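Local coordinates for protein EreC (PDB 6XCQ) that probably inactivates macrolide antibiotics such as erythromycin by hydrolysing the ester bond of the macrolactone ring, thereby giving its bacterial host macrolide resistance, at residues Thr32-Thr38 / Asn48-Ile52; Leu157-Pro163 / Tyr257-Leu262; Gln198-Ile202 / Pro361-Ser365; Asn308-Pro314 / Pro325-Ala331; Pro314-Ser318 / Ser408-Val413. The protein carries 1 engineered substitution. All blocks are in the same frame, centred on the assembly; numbering follows the deposited sequence.

Contact 1 comes first along the chain, at edge strand 33-36 of the eight-stranded mixed sheet. Its centre is about 39 Å from that of contact 2 and about 38 Å from that of contact 3, both across the chain's centre. Contacts 2 and 3 have centres about 13 Å apart and meet where Leu161 packs on Ala200 of helix 200-208. Contacts 4 and 5, their centres also about 13 Å apart, share Pro314 and are joined by Asn308 and Ser408. The segments of contacts 2 and 3 alternate along the chain, as do those of 4 and 5, so each pair ties together neighbouring parts of the fold, while contact 1 lies at the far edge of the sheet.

Contact 1. Residues Thr32-Thr38 / Asn48-Ile52; sequences TWRTTRT and NEFEI
Glu49 reaches from a 3-10 turn to the end of Thr32-Thr38, whose strand 33-36 is the edge strand of the mixed central sheet, and its carboxylate collects the polar groups where that strand ends. OE1 accepts three hydrogen bonds: from Thr38 OG1 at 2.7 Å, from Thr36 OG1 at 2.8 Å and from the backbone N of Thr38 at 2.9 Å. The amide uses the syn lone pair, whereas both hydroxyls approach from out of the carboxylate plane. OE2 takes the backbone N of Arg37 at 2.8 Å, also from above the plane. With both oxygens held, rotation of the carboxylate should be restricted. Glu49 is extended beyond CG (chi2 -175°), which carries the acid the full distance to the strand.

Arg34 comes over the 3-10 turn from the strand, its chain bent at chi2 (67°). One guanidinium face lies over Glu49 CA and CG, the guanidinium and carboxylate planes 84° apart. Glu49 OE2, 4.2 Å from Arg34 NH1, lies well out of the guanidinium plane, so no N-H points at it and only charge attracts. In the conformer described, one of two for Arg34, a water accepts from NH1 and donates to Glu49 OE2, a less certain bridge. Arg37's guanidinium turns away to a salt bridge with Asp391. At the strand's other end, Ile52 runs fully extended and places its methyl CD1 3.4 Å from Thr32 O.

Contact 2. Residues Leu157-Pro163 / Tyr257-Leu262; sequences LPNTLNP and YTLETL
Leu161 and Leu157 press against one side of the helical turn Tyr257-Leu262. Leu161 can be followed outward: its CB lies 3.7 Å from Leu262 CD2, and its terminal CD1 reaches Thr261 CG2 at 3.7 Å while also passing Leu262 CD2. The other methyl, CD2, meets the same Thr261 methyl less closely. Leu161 and Leu262 slide past each other in opposite directions, whereas Leu161 crosses Thr261 at about a right angle. With CG of Leu161 beside its backbone N (chi1 -57°), both methyls are delivered to the helix surface.

The loop that presents this side chain follows strand 151-154 and contains a type I beta turn from Pro158 to Leu161, closed by Leu161 N to Pro158 O at 2.7 Å. An ST turn overlaps its end, where Thr160 OG1 accepts from Asn162 N. Asn162 OD1 then caps Arg164 N at the entry to helix 164-177.

Leu157 divides its two methyls along helix 244-267. CD2 touches Tyr257 CB at 3.6 Å; CD1 lies 3.5 Å from Thr261 OG1, the side chains meeting tip to tip. That hydroxyl donates to Tyr257 O, which the Thr261 amide reaches from the opposite face. Thr258 OG1 is bonded back to Ser254 O, while its CG2 faces Leu161 O at 3.5 Å, a buried carbonyl oxygen with no polar partner in the model.

Contact 3. Residues Gln198-Ile202 / Pro361-Ser365; sequences QSAVI and PLGFS
Ser199, at the N-cap position of helix 200-208, turns its hydroxyl across to the loop ahead of strand 365-370 and donates to Leu362 O at 2.7 Å. The C=O...OG angle is 127°, and the hydroxyl is tilted 32° out of the carbonyl plane. OG sits between the backbone N and carbonyl carbon of Ser199 (chi1 73°), the rotamer that directs it at this oxygen.

Val201 and Ile202, in the first turn of the helix, approach the same stretch of loop backbone side by side. Val201 CG1 meets Leu362 O and Gly363 CA; Ile202 CD1 lies 3.7 Å from Gly363 N. Gly363 has a positive phi, and its lack of a side chain lets both branched residues close in, since a CB there would collide with each of them.

The ring of Phe364 receives Ser199 CB and Val201 CG1 at its edge rather than on a face, while Leu127 of helix 126-146 also packs against it. The side chain of Leu362 lies against Gln198, just ahead of the helix, where Pro126 touches both. There its methyl CD1 lies 3.9 Å from Gln198 CB.

Contact 4. Residues Asn308-Pro314 / Pro325-Ala331; sequences NNLQKTP and PMGQHLA. Engineered in segment 308-314: Asn309 (natural residue His).
The C-terminal end of short helix 307-310 meets the start of helix 326-330. The one direct hydrogen bond between them runs from Gly327 N to Asn309 O, 2.9 Å long with an N-H...O angle of 153° and nearly in line with the C=O bond. The next carbonyl, Leu310 O, receives Gly327 CA at 3.4 Å in a CA-H...O contact with an angle of 165° at the hydrogen. Glycine permits this approach, because a CB would run into the oxygens of Leu310 and Gln311.

Between these helices the chain makes the beta hairpin of strands 315-317 and 320-323, so the contact brings together the two ends of the connection that carries this hairpin. Pro325, the N-cap residue of the second helix, fits its ring among carbonyl oxygens: CB lies by Asn308 O, and CG by both Gln311 O and Thr313 O. Farther along, Leu310 CD2 and Met326 CE lie 3.7 Å apart, the side chains side by side and pointing the same way.

Gln328 is extended beyond CG (chi2 170°), passing over Lys312 O with its CB at 3.2 Å and bringing its amide obliquely against the ring of Pro314. Lys312 lays its aliphatic chain along Ala331, CD to CB at 3.9 Å, before NZ forms a salt bridge with Asp422. Asn309 is an engineered residue, histidine in the natural protein; its ND2 bonds to Asp282, which also accepts from Met326 N.

Contact 5. Residues Pro314-Ser318 / Ser408-Val413; sequences PVSFS and SQSASV
Phe317 and Val413 lie on two neighbouring strands, 315-317 and 411-413, that run nearly antiparallel at 161°, the axes of these short segments approaching to 6.9 Å, yet no hydrogen bond joins them. Each belongs to its own beta hairpin: 315-317 pairs with 320-323, and 411-414 pairs with 405-408 through a type II' turn from Ser408 to Ala411. The two hairpins therefore meet through side chains set against side chains and backbone oxygens, not as a continuous sheet. Mutual backbone bonds between Ser408 and Ala411, each 2.9 Å from N to O, fix the second turn.

Phe317 supplies the largest share of the buried surface. Its CG stands anti to the backbone N (chi1 -177°), which swings the ring across to the other hairpin's turn. Ser408 O lies at the ring edge, near its plane, 3.2 Å from CE1. Gln409 CG approaches CZ at 3.6 Å; ring and amide planes are 89° apart, and the side chains cross at about a right angle. The polar end of Gln409 turns away to His306, His70 and Glu352, leaving its aliphatic part for the ring.

Ser408 OG also borders CE1, and it is hydrogen-bonded to Asn308 of helix 307-310, whose side chain touches Phe317 too. Ala411 CB flanks the ring at 4.2 Å. Along the strand, Val413 CG1 lies 4.0 Å from Phe317 CD1 and 3.8 Å from Ser316 O.

Contact 1. Residues Thr32-Thr38 / Asn48-Ile52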
# COMPACT_ATOMS: atom_id res chain seq x y z
N THR A 32 0.37 -15.03 25.03
CA THR A 32 0.74 -14.51 23.72
C THR A 32 -0.46 -14.28 22.80
O THR A 32 -0.28 -13.98 21.62
CB THR A 32 1.75 -15.43 23.05
OG1 THR A 32 1.19 -16.74 22.91
CG2 THR A 32 3.01 -15.53 23.90
N TRP A 33 -1.68 -14.46 23.32
CA TRP A 33 -2.90 -14.20 22.58
C TRP A 33 -3.84 -13.40 23.47
O TRP A 33 -3.66 -13.33 24.69
CB TRP A 33 -3.58 -15.50 22.14
CG TRP A 33 -3.91 -16.41 23.28
CD1 TRP A 33 -3.10 -17.35 23.84
CD2 TRP A 33 -5.14 -16.46 24.01
NE1 TRP A 33 -3.75 -17.98 24.88
CE2 TRP A 33 -5.01 -17.46 25.00
CE3 TRP A 33 -6.35 -15.76 23.93
CZ2 TRP A 33 -6.03 -17.77 25.89
CZ3 TRP A 33 -7.37 -16.08 24.82
CH2 TRP A 33 -7.20 -17.07 25.79
N ARG A 34 -4.85 -12.78 22.84
CA ARG A 34 -5.80 -11.96 23.57
C ARG A 34 -7.09 -11.86 22.77
O ARG A 34 -7.05 -11.57 21.58
CB ARG A 34 -5.22 -10.57 23.85
CG ARG A 34 -6.17 -9.62 24.56
CD ARG A 34 -6.45 -10.08 25.99
NE ARG A 34 -6.75 -8.95 26.86
CZ ARG A 34 -7.98 -8.48 27.09
NH1 ARG A 34 -9.02 -9.05 26.51
NH2 ARG A 34 -8.15 -7.44 27.89
N THR A 35 -8.22 -12.10 23.43
CA THR A 35 -9.51 -11.84 22.80
C THR A 35 -9.80 -10.35 22.87
O THR A 35 -9.65 -9.73 23.93
CB THR A 35 -10.62 -12.62 23.51
OG1 THR A 35 -10.44 -14.02 23.31
CG2 THR A 35 -11.99 -12.23 22.99
N THR A 36 -10.16 -9.74 21.74
CA THR A 36 -10.46 -8.31 21.74
C THR A 36 -11.91 -8.13 21.33
O THR A 36 -12.28 -8.38 20.18
CB THR A 36 -9.52 -7.52 20.83
OG1 THR A 36 -10.06 -6.21 20.64
CG2 THR A 36 -9.32 -8.20 19.48
N ARG A 37 -12.73 -7.68 22.28
CA ARG A 37 -14.14 -7.46 22.01
C ARG A 37 -14.42 -6.08 21.42
O ARG A 37 -15.50 -5.88 20.84
CB ARG A 37 -14.94 -7.68 23.30
CG ARG A 37 -14.50 -8.98 23.95
CD ARG A 37 -15.48 -9.60 24.89
NE ARG A 37 -14.81 -10.71 25.56
CZ ARG A 37 -14.79 -11.96 25.11
NH1 ARG A 37 -15.43 -12.29 23.98
NH2 ARG A 37 -14.14 -12.90 25.79
N THR A 38 -13.49 -5.14 21.51
CA THR A 38 -13.74 -3.80 21.03
C THR A 38 -13.05 -3.50 19.70
O THR A 38 -13.20 -2.38 19.18
CB THR A 38 -13.34 -2.76 22.09
OG1 THR A 38 -11.91 -2.72 22.25
CG2 THR A 38 -13.99 -3.10 23.44
N ASN A 48 -6.91 -1.73 26.94
CA ASN A 48 -6.27 -2.86 27.62
C ASN A 48 -6.14 -4.06 26.70
O ASN A 48 -5.23 -4.87 26.88
CB ASN A 48 -7.06 -3.27 28.87
CG ASN A 48 -7.16 -2.16 29.87
OD1 ASN A 48 -6.18 -1.83 30.53
ND2 ASN A 48 -8.33 -1.54 29.97
N GLU A 49 -7.06 -4.19 25.73
CA GLU A 49 -7.03 -5.36 24.85
C GLU A 49 -5.83 -5.36 23.91
O GLU A 49 -5.49 -6.41 23.36
CB GLU A 49 -8.34 -5.44 24.06
CG GLU A 49 -9.58 -5.48 24.93
CD GLU A 49 -10.87 -5.67 24.14
OE1 GLU A 49 -11.02 -5.12 23.03
OE2 GLU A 49 -11.75 -6.40 24.63
N PHE A 50 -5.17 -4.22 23.73
CA PHE A 50 -4.03 -4.12 22.82
C PHE A 50 -2.69 -4.06 23.56
O PHE A 50 -1.65 -3.88 22.92
CB PHE A 50 -4.23 -2.92 21.89
CG PHE A 50 -5.57 -2.94 21.21
CD1 PHE A 50 -5.78 -3.74 20.09
CD2 PHE A 50 -6.65 -2.25 21.74
CE1 PHE A 50 -7.02 -3.82 19.50
CE2 PHE A 50 -7.90 -2.32 21.15
CZ PHE A 50 -8.09 -3.11 20.03
N GLU A 51 -2.70 -4.24 24.89
CA GLU A 51 -1.45 -4.15 25.65
C GLU A 51 -0.45 -5.21 25.20
O GLU A 51 0.76 -5.02 25.36
CB GLU A 51 -1.72 -4.30 27.15
N ILE A 52 -0.95 -6.32 24.65
CA ILE A 52 -0.09 -7.38 24.14
C ILE A 52 0.87 -6.87 23.06
O ILE A 52 1.93 -7.46 22.85
CB ILE A 52 -0.99 -8.54 23.65
CG1 ILE A 52 -0.19 -9.71 23.10
CG2 ILE A 52 -1.95 -8.05 22.59
CD1 ILE A 52 -1.10 -10.78 22.52
O HOH W 1 -11.35 -7.85 26.91

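Contact 2. Residues Leu157-Pro163 / Tyr257-Leu262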
# COMPACT_ATOMS: atom_id res chain seq x y z
N LEU A 157 3.62 3.63 -6.44
CA LEU A 157 3.35 4.20 -7.76
C LEU A 157 1.93 4.73 -7.78
O LEU A 157 1.13 4.38 -6.91
CB LEU A 157 3.53 3.13 -8.83
CG LEU A 157 4.86 2.39 -8.73
CD1 LEU A 157 4.86 1.18 -9.63
CD2 LEU A 157 6.00 3.34 -9.09
N PRO A 158 1.55 5.56 -8.76
CA PRO A 158 0.12 5.82 -8.96
C PRO A 158 -0.61 4.49 -9.08
O PRO A 158 -0.23 3.64 -9.90
CB PRO A 158 0.08 6.64 -10.26
CG PRO A 158 1.36 6.36 -10.93
CD PRO A 158 2.35 6.23 -9.80
N ASN A 159 -1.61 4.25 -8.23
CA ASN A 159 -2.24 2.93 -8.27
C ASN A 159 -3.04 2.72 -9.55
O ASN A 159 -3.61 1.63 -9.75
CB ASN A 159 -3.08 2.68 -7.02
CG ASN A 159 -4.16 3.72 -6.80
OD1 ASN A 159 -4.73 4.27 -7.74
ND2 ASN A 159 -4.48 3.98 -5.53
N THR A 160 -3.07 3.73 -10.42
CA THR A 160 -3.57 3.62 -11.79
C THR A 160 -2.49 3.19 -12.77
O THR A 160 -2.83 2.84 -13.91
CB THR A 160 -4.11 4.97 -12.26
OG1 THR A 160 -3.07 5.95 -12.11
CG2 THR A 160 -5.33 5.40 -11.45
N LEU A 161 -1.21 3.23 -12.36
CA LEU A 161 -0.06 3.14 -13.27
C LEU A 161 -0.17 4.13 -14.43
O LEU A 161 0.36 3.92 -15.52
CB LEU A 161 0.16 1.71 -13.79
CG LEU A 161 0.36 0.64 -12.70
CD1 LEU A 161 0.66 -0.76 -13.29
CD2 LEU A 161 1.45 1.05 -11.72
N ASN A 162 -0.84 5.26 -14.20
CA ASN A 162 -0.90 6.30 -15.21
C ASN A 162 0.15 7.35 -14.86
O ASN A 162 0.03 8.01 -13.82
CB ASN A 162 -2.29 6.94 -15.24
CG ASN A 162 -2.39 8.10 -16.22
OD1 ASN A 162 -1.40 8.53 -16.83
ND2 ASN A 162 -3.61 8.62 -16.37
N PRO A 163 1.19 7.53 -15.68
CA PRO A 163 2.27 8.48 -15.34
C PRO A 163 1.96 9.94 -15.59
O PRO A 163 2.85 10.78 -15.40
CB PRO A 163 3.42 8.02 -16.24
CG PRO A 163 2.73 7.51 -17.47
CD PRO A 163 1.45 6.83 -16.95
N TYR A 257 9.69 3.44 -12.36
CA TYR A 257 9.12 2.19 -11.86
C TYR A 257 7.71 1.96 -12.40
O TYR A 257 7.26 0.81 -12.48
CB TYR A 257 9.14 2.19 -10.33
CG TYR A 257 10.46 1.73 -9.74
CD1 TYR A 257 11.57 2.59 -9.69
CD2 TYR A 257 10.61 0.45 -9.23
CE1 TYR A 257 12.80 2.16 -9.14
CE2 TYR A 257 11.80 0.02 -8.68
CZ TYR A 257 12.89 0.86 -8.64
OH TYR A 257 14.06 0.39 -8.11
N THR A 258 7.00 3.03 -12.78
CA THR A 258 5.69 2.83 -13.39
C THR A 258 5.81 2.13 -14.74
O THR A 258 5.09 1.17 -15.02
CB THR A 258 4.96 4.16 -13.54
OG1 THR A 258 4.65 4.66 -12.24
CG2 THR A 258 3.66 3.96 -14.28
N LEU A 259 6.74 2.59 -15.59
CA LEU A 259 6.94 1.96 -16.89
C LEU A 259 7.39 0.50 -16.74
O LEU A 259 6.91 -0.39 -17.46
CB LEU A 259 7.95 2.76 -17.71
CG LEU A 259 7.59 4.22 -18.05
CD1 LEU A 259 8.48 4.80 -19.17
CD2 LEU A 259 6.10 4.37 -18.41
N GLU A 260 8.31 0.23 -15.81
CA GLU A 260 8.76 -1.16 -15.65
C GLU A 260 7.63 -2.04 -15.12
O GLU A 260 7.47 -3.18 -15.56
CB GLU A 260 9.98 -1.20 -14.73
CG GLU A 260 10.44 -2.61 -14.33
CD GLU A 260 10.86 -3.49 -15.51
OE1 GLU A 260 10.93 -3.01 -16.67
OE2 GLU A 260 11.11 -4.69 -15.27
N THR A 261 6.80 -1.49 -14.23
CA THR A 261 5.68 -2.26 -13.71
C THR A 261 4.62 -2.51 -14.79
O THR A 261 4.03 -3.59 -14.84
CB THR A 261 5.10 -1.55 -12.49
OG1 THR A 261 6.06 -1.59 -11.44
CG2 THR A 261 3.81 -2.25 -11.98
N LEU A 262 4.42 -1.54 -15.69
CA LEU A 262 3.54 -1.75 -16.84
C LEU A 262 4.06 -2.88 -17.73
O LEU A 262 3.30 -3.76 -18.15
CB LEU A 262 3.40 -0.47 -17.64
CG LEU A 262 2.56 0.64 -17.01
CD1 LEU A 262 2.80 1.96 -17.74
CD2 LEU A 262 1.08 0.25 -17.02

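Contact 3. Residues Gln198-Ile202 / Pro361-Ser365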
# COMPACT_ATOMS: atom_id res chain seq x y z
N GLN A 198 -7.58 3.64 -15.25
CA GLN A 198 -7.90 3.91 -13.86
C GLN A 198 -7.50 2.75 -12.96
O GLN A 198 -7.81 2.74 -11.76
CB GLN A 198 -9.39 4.22 -13.70
CG GLN A 198 -9.77 5.64 -14.09
CD GLN A 198 -9.34 6.68 -13.06
OE1 GLN A 198 -8.94 6.34 -11.95
NE2 GLN A 198 -9.43 7.95 -13.43
N SER A 199 -6.79 1.77 -13.53
CA SER A 199 -6.25 0.67 -12.76
C SER A 199 -5.10 0.07 -13.55
O SER A 199 -4.94 0.33 -14.75
CB SER A 199 -7.32 -0.38 -12.45
OG SER A 199 -7.62 -1.10 -13.62
N ALA A 200 -4.31 -0.77 -12.87
CA ALA A 200 -3.15 -1.39 -13.51
C ALA A 200 -3.55 -2.22 -14.73
O ALA A 200 -2.82 -2.25 -15.73
CB ALA A 200 -2.39 -2.25 -12.50
N VAL A 201 -4.68 -2.92 -14.66
CA VAL A 201 -5.05 -3.78 -15.78
C VAL A 201 -5.40 -2.95 -17.01
O VAL A 201 -5.03 -3.30 -18.14
CB VAL A 201 -6.19 -4.73 -15.38
CG1 VAL A 201 -7.27 -3.99 -14.69
CG2 VAL A 201 -6.76 -5.45 -16.60
N ILE A 202 -6.10 -1.83 -16.83
CA ILE A 202 -6.42 -0.98 -17.98
C ILE A 202 -5.15 -0.34 -18.54
O ILE A 202 -4.86 -0.44 -19.74
CB ILE A 202 -7.46 0.09 -17.62
CG1 ILE A 202 -8.72 -0.53 -17.00
CG2 ILE A 202 -7.82 0.89 -18.87
CD1 ILE A 202 -9.35 -1.65 -17.82
N PRO A 361 -15.60 -1.14 -15.21
CA PRO A 361 -14.88 0.12 -15.46
C PRO A 361 -13.38 0.04 -15.22
O PRO A 361 -12.61 0.74 -15.90
CB PRO A 361 -15.56 1.10 -14.50
CG PRO A 361 -16.15 0.24 -13.43
CD PRO A 361 -16.58 -1.02 -14.12
N LEU A 362 -12.94 -0.80 -14.29
CA LEU A 362 -11.52 -0.91 -13.98
C LEU A 362 -10.93 -2.26 -14.40
O LEU A 362 -9.84 -2.62 -13.96
CB LEU A 362 -11.28 -0.64 -12.49
CG LEU A 362 -11.20 0.84 -12.03
CD1 LEU A 362 -12.25 1.79 -12.64
CD2 LEU A 362 -11.22 0.91 -10.50
N GLY A 363 -11.63 -3.01 -15.25
CA GLY A 363 -11.10 -4.26 -15.75
C GLY A 363 -11.15 -5.41 -14.77
O GLY A 363 -10.65 -6.50 -15.09
N PHE A 364 -11.71 -5.21 -13.59
CA PHE A 364 -11.95 -6.31 -12.69
C PHE A 364 -13.20 -6.00 -11.89
O PHE A 364 -13.65 -4.85 -11.83
CB PHE A 364 -10.78 -6.59 -11.74
CG PHE A 364 -10.54 -5.49 -10.73
CD1 PHE A 364 -9.78 -4.39 -11.07
CD2 PHE A 364 -11.06 -5.58 -9.45
CE1 PHE A 364 -9.55 -3.38 -10.15
CE2 PHE A 364 -10.83 -4.59 -8.53
CZ PHE A 364 -10.08 -3.49 -8.88
N SER A 365 -13.73 -7.03 -11.26
CA SER A 365 -14.89 -6.90 -10.41
C SER A 365 -14.55 -7.50 -9.06
O SER A 365 -13.55 -8.22 -8.90
CB SER A 365 -16.11 -7.58 -11.03
OG SER A 365 -16.65 -6.79 -12.07

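Contact 4. Residues Asn308-Pro314 / Pro325-Ala331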
# COMPACT_ATOMS: atom_id res chain seq x y z
N ASN A 308 0.21 -9.40 1.97
CA ASN A 308 1.25 -9.84 1.05
C ASN A 308 2.33 -8.77 0.85
O ASN A 308 3.46 -9.13 0.48
CB ASN A 308 0.65 -10.21 -0.31
CG ASN A 308 -0.29 -11.40 -0.23
OD1 ASN A 308 -0.53 -11.96 0.83
ND2 ASN A 308 -0.85 -11.77 -1.37
N ASN A 309 2.03 -7.49 1.05
CA ASN A 309 3.07 -6.48 0.92
C ASN A 309 3.85 -6.29 2.22
O ASN A 309 5.06 -6.05 2.19
CB ASN A 309 2.50 -5.11 0.50
CG ASN A 309 1.72 -5.16 -0.80
OD1 ASN A 309 0.51 -4.92 -0.81
ND2 ASN A 309 2.40 -5.43 -1.91
N LEU A 310 3.17 -6.38 3.36
CA LEU A 310 3.81 -6.17 4.65
C LEU A 310 4.66 -7.35 5.09
O LEU A 310 5.55 -7.17 5.93
CB LEU A 310 2.75 -5.90 5.72
CG LEU A 310 1.83 -4.69 5.57
CD1 LEU A 310 0.88 -4.68 6.75
CD2 LEU A 310 2.61 -3.40 5.55
N GLN A 311 4.38 -8.54 4.56
CA GLN A 311 5.07 -9.77 4.95
C GLN A 311 6.58 -9.59 4.86
O GLN A 311 7.07 -8.90 3.97
CB GLN A 311 4.62 -10.90 4.02
CG GLN A 311 5.07 -12.30 4.42
CD GLN A 311 4.35 -13.38 3.65
OE1 GLN A 311 3.12 -13.37 3.52
NE2 GLN A 311 5.11 -14.32 3.11
N LYS A 312 7.32 -10.18 5.80
CA LYS A 312 8.77 -9.96 5.83
C LYS A 312 9.57 -11.10 5.21
O LYS A 312 10.79 -11.03 5.17
CB LYS A 312 9.24 -9.71 7.27
CG LYS A 312 8.51 -8.53 7.94
CD LYS A 312 9.07 -8.16 9.32
CE LYS A 312 8.75 -9.20 10.37
NZ LYS A 312 9.07 -8.68 11.75
N THR A 313 8.90 -12.13 4.70
CA THR A 313 9.53 -13.28 4.06
C THR A 313 8.97 -13.41 2.65
O THR A 313 7.93 -12.79 2.35
CB THR A 313 9.25 -14.55 4.86
OG1 THR A 313 7.83 -14.76 4.89
CG2 THR A 313 9.82 -14.44 6.28
N PRO A 314 9.59 -14.19 1.76
CA PRO A 314 9.10 -14.27 0.38
C PRO A 314 7.66 -14.78 0.30
O PRO A 314 7.25 -15.69 1.03
CB PRO A 314 10.08 -15.24 -0.29
CG PRO A 314 11.34 -15.05 0.46
CD PRO A 314 10.91 -14.85 1.89
N PRO A 325 8.53 -9.24 -0.87
CA PRO A 325 7.58 -8.18 -0.52
C PRO A 325 8.30 -6.96 0.03
O PRO A 325 9.45 -7.03 0.47
CB PRO A 325 6.72 -8.81 0.57
CG PRO A 325 7.65 -9.80 1.21
CD PRO A 325 8.59 -10.29 0.16
N MET A 326 7.58 -5.84 0.02
CA MET A 326 8.07 -4.61 0.64
C MET A 326 8.59 -4.86 2.06
O MET A 326 9.67 -4.40 2.43
CB MET A 326 6.97 -3.55 0.65
CG MET A 326 7.31 -2.31 1.46
SD MET A 326 5.89 -1.24 1.77
CE MET A 326 4.90 -2.26 2.86
N GLY A 327 7.83 -5.62 2.86
CA GLY A 327 8.24 -5.84 4.24
C GLY A 327 9.59 -6.52 4.39
O GLY A 327 10.30 -6.29 5.38
N GLN A 328 9.96 -7.38 3.44
CA GLN A 328 11.25 -8.07 3.54
C GLN A 328 12.40 -7.09 3.36
O GLN A 328 13.44 -7.22 4.01
CB GLN A 328 11.34 -9.22 2.53
CG GLN A 328 12.63 -10.08 2.65
CD GLN A 328 12.61 -11.36 1.82
OE1 GLN A 328 11.64 -11.66 1.12
NE2 GLN A 328 13.70 -12.14 1.91
N HIS A 329 12.22 -6.08 2.50
CA HIS A 329 13.20 -5.00 2.40
C HIS A 329 13.26 -4.22 3.71
O HIS A 329 14.35 -3.98 4.26
CB HIS A 329 12.86 -4.05 1.24
CG HIS A 329 12.96 -4.66 -0.12
ND1 HIS A 329 14.10 -4.60 -0.89
CD2 HIS A 329 12.04 -5.32 -0.87
CE1 HIS A 329 13.88 -5.19 -2.05
NE2 HIS A 329 12.64 -5.63 -2.07
N LEU A 330 12.11 -3.79 4.21
CA LEU A 330 12.07 -2.98 5.42
C LEU A 330 12.62 -3.73 6.63
O LEU A 330 13.24 -3.12 7.51
CB LEU A 330 10.65 -2.52 5.70
CG LEU A 330 10.07 -1.56 4.66
CD1 LEU A 330 8.61 -1.22 5.05
CD2 LEU A 330 10.96 -0.30 4.55
N ALA A 331 12.39 -5.03 6.71
CA ALA A 331 12.97 -5.82 7.79
C ALA A 331 14.50 -5.82 7.77
O ALA A 331 15.11 -6.22 8.77
CB ALA A 331 12.47 -7.26 7.75

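Contact 5. Residues Pro314-Ser318 / Ser408-Val413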
# COMPACT_ATOMS: atom_id res chain seq x y z
N PRO A 314 9.59 -14.19 1.76
CA PRO A 314 9.10 -14.27 0.38
C PRO A 314 7.66 -14.78 0.30
O PRO A 314 7.25 -15.69 1.03
CB PRO A 314 10.08 -15.24 -0.29
CG PRO A 314 11.34 -15.05 0.46
CD PRO A 314 10.91 -14.85 1.89
N VAL A 315 6.92 -14.19 -0.64
CA VAL A 315 5.50 -14.44 -0.83
C VAL A 315 5.32 -15.32 -2.06
O VAL A 315 5.84 -15.00 -3.14
CB VAL A 315 4.74 -13.11 -1.01
CG1 VAL A 315 3.26 -13.38 -1.31
CG2 VAL A 315 4.90 -12.22 0.23
N SER A 316 4.63 -16.43 -1.90
CA SER A 316 4.17 -17.23 -3.03
C SER A 316 2.65 -17.13 -3.11
O SER A 316 1.95 -17.56 -2.19
CB SER A 316 4.58 -18.69 -2.91
OG SER A 316 3.94 -19.43 -3.94
N PHE A 317 2.15 -16.56 -4.20
CA PHE A 317 0.72 -16.29 -4.33
C PHE A 317 0.34 -16.16 -5.79
O PHE A 317 1.10 -15.61 -6.60
CB PHE A 317 0.37 -15.01 -3.56
CG PHE A 317 -1.08 -14.67 -3.57
CD1 PHE A 317 -1.94 -15.24 -2.65
CD2 PHE A 317 -1.59 -13.75 -4.47
CE1 PHE A 317 -3.29 -14.91 -2.65
CE2 PHE A 317 -2.93 -13.42 -4.48
CZ PHE A 317 -3.78 -14.00 -3.56
N SER A 318 -0.86 -16.65 -6.13
CA SER A 318 -1.40 -16.64 -7.49
C SER A 318 -0.34 -16.99 -8.54
O SER A 318 0.34 -18.02 -8.45
CB SER A 318 -2.03 -15.29 -7.82
OG SER A 318 -2.93 -15.39 -8.92
N SER A 408 -5.18 -15.54 2.26
CA SER A 408 -4.79 -14.35 1.54
C SER A 408 -5.69 -14.31 0.31
O SER A 408 -5.65 -15.24 -0.50
CB SER A 408 -3.30 -14.40 1.17
OG SER A 408 -2.93 -13.33 0.32
N GLN A 409 -6.52 -13.28 0.20
CA GLN A 409 -7.61 -13.24 -0.80
C GLN A 409 -8.45 -14.51 -0.59
O GLN A 409 -8.70 -14.88 0.56
CB GLN A 409 -7.04 -13.07 -2.20
CG GLN A 409 -6.31 -11.74 -2.43
CD GLN A 409 -7.18 -10.53 -2.16
OE1 GLN A 409 -6.81 -9.68 -1.37
NE2 GLN A 409 -8.34 -10.44 -2.85
N SER A 410 -8.86 -15.20 -1.66
CA SER A 410 -9.59 -16.45 -1.52
C SER A 410 -8.67 -17.67 -1.45
O SER A 410 -9.17 -18.80 -1.47
CB SER A 410 -10.60 -16.63 -2.66
OG SER A 410 -9.97 -16.68 -3.92
N ALA A 411 -7.36 -17.45 -1.33
CA ALA A 411 -6.40 -18.55 -1.22
C ALA A 411 -5.68 -18.48 0.12
O ALA A 411 -6.25 -17.98 1.10
CB ALA A 411 -5.40 -18.49 -2.38
N SER A 412 -4.46 -19.01 0.19
CA SER A 412 -3.58 -18.88 1.36
C SER A 412 -2.13 -18.71 0.90
O SER A 412 -1.77 -19.05 -0.22
CB SER A 412 -3.66 -20.08 2.31
OG SER A 412 -4.95 -20.22 2.90
N VAL A 413 -1.30 -18.16 1.78
CA VAL A 413 0.14 -18.16 1.61
C VAL A 413 0.72 -19.07 2.68
O VAL A 413 0.12 -19.25 3.75
CB VAL A 413 0.78 -16.75 1.68
CG1 VAL A 413 0.12 -15.81 0.69
CG2 VAL A 413 0.71 -16.19 3.09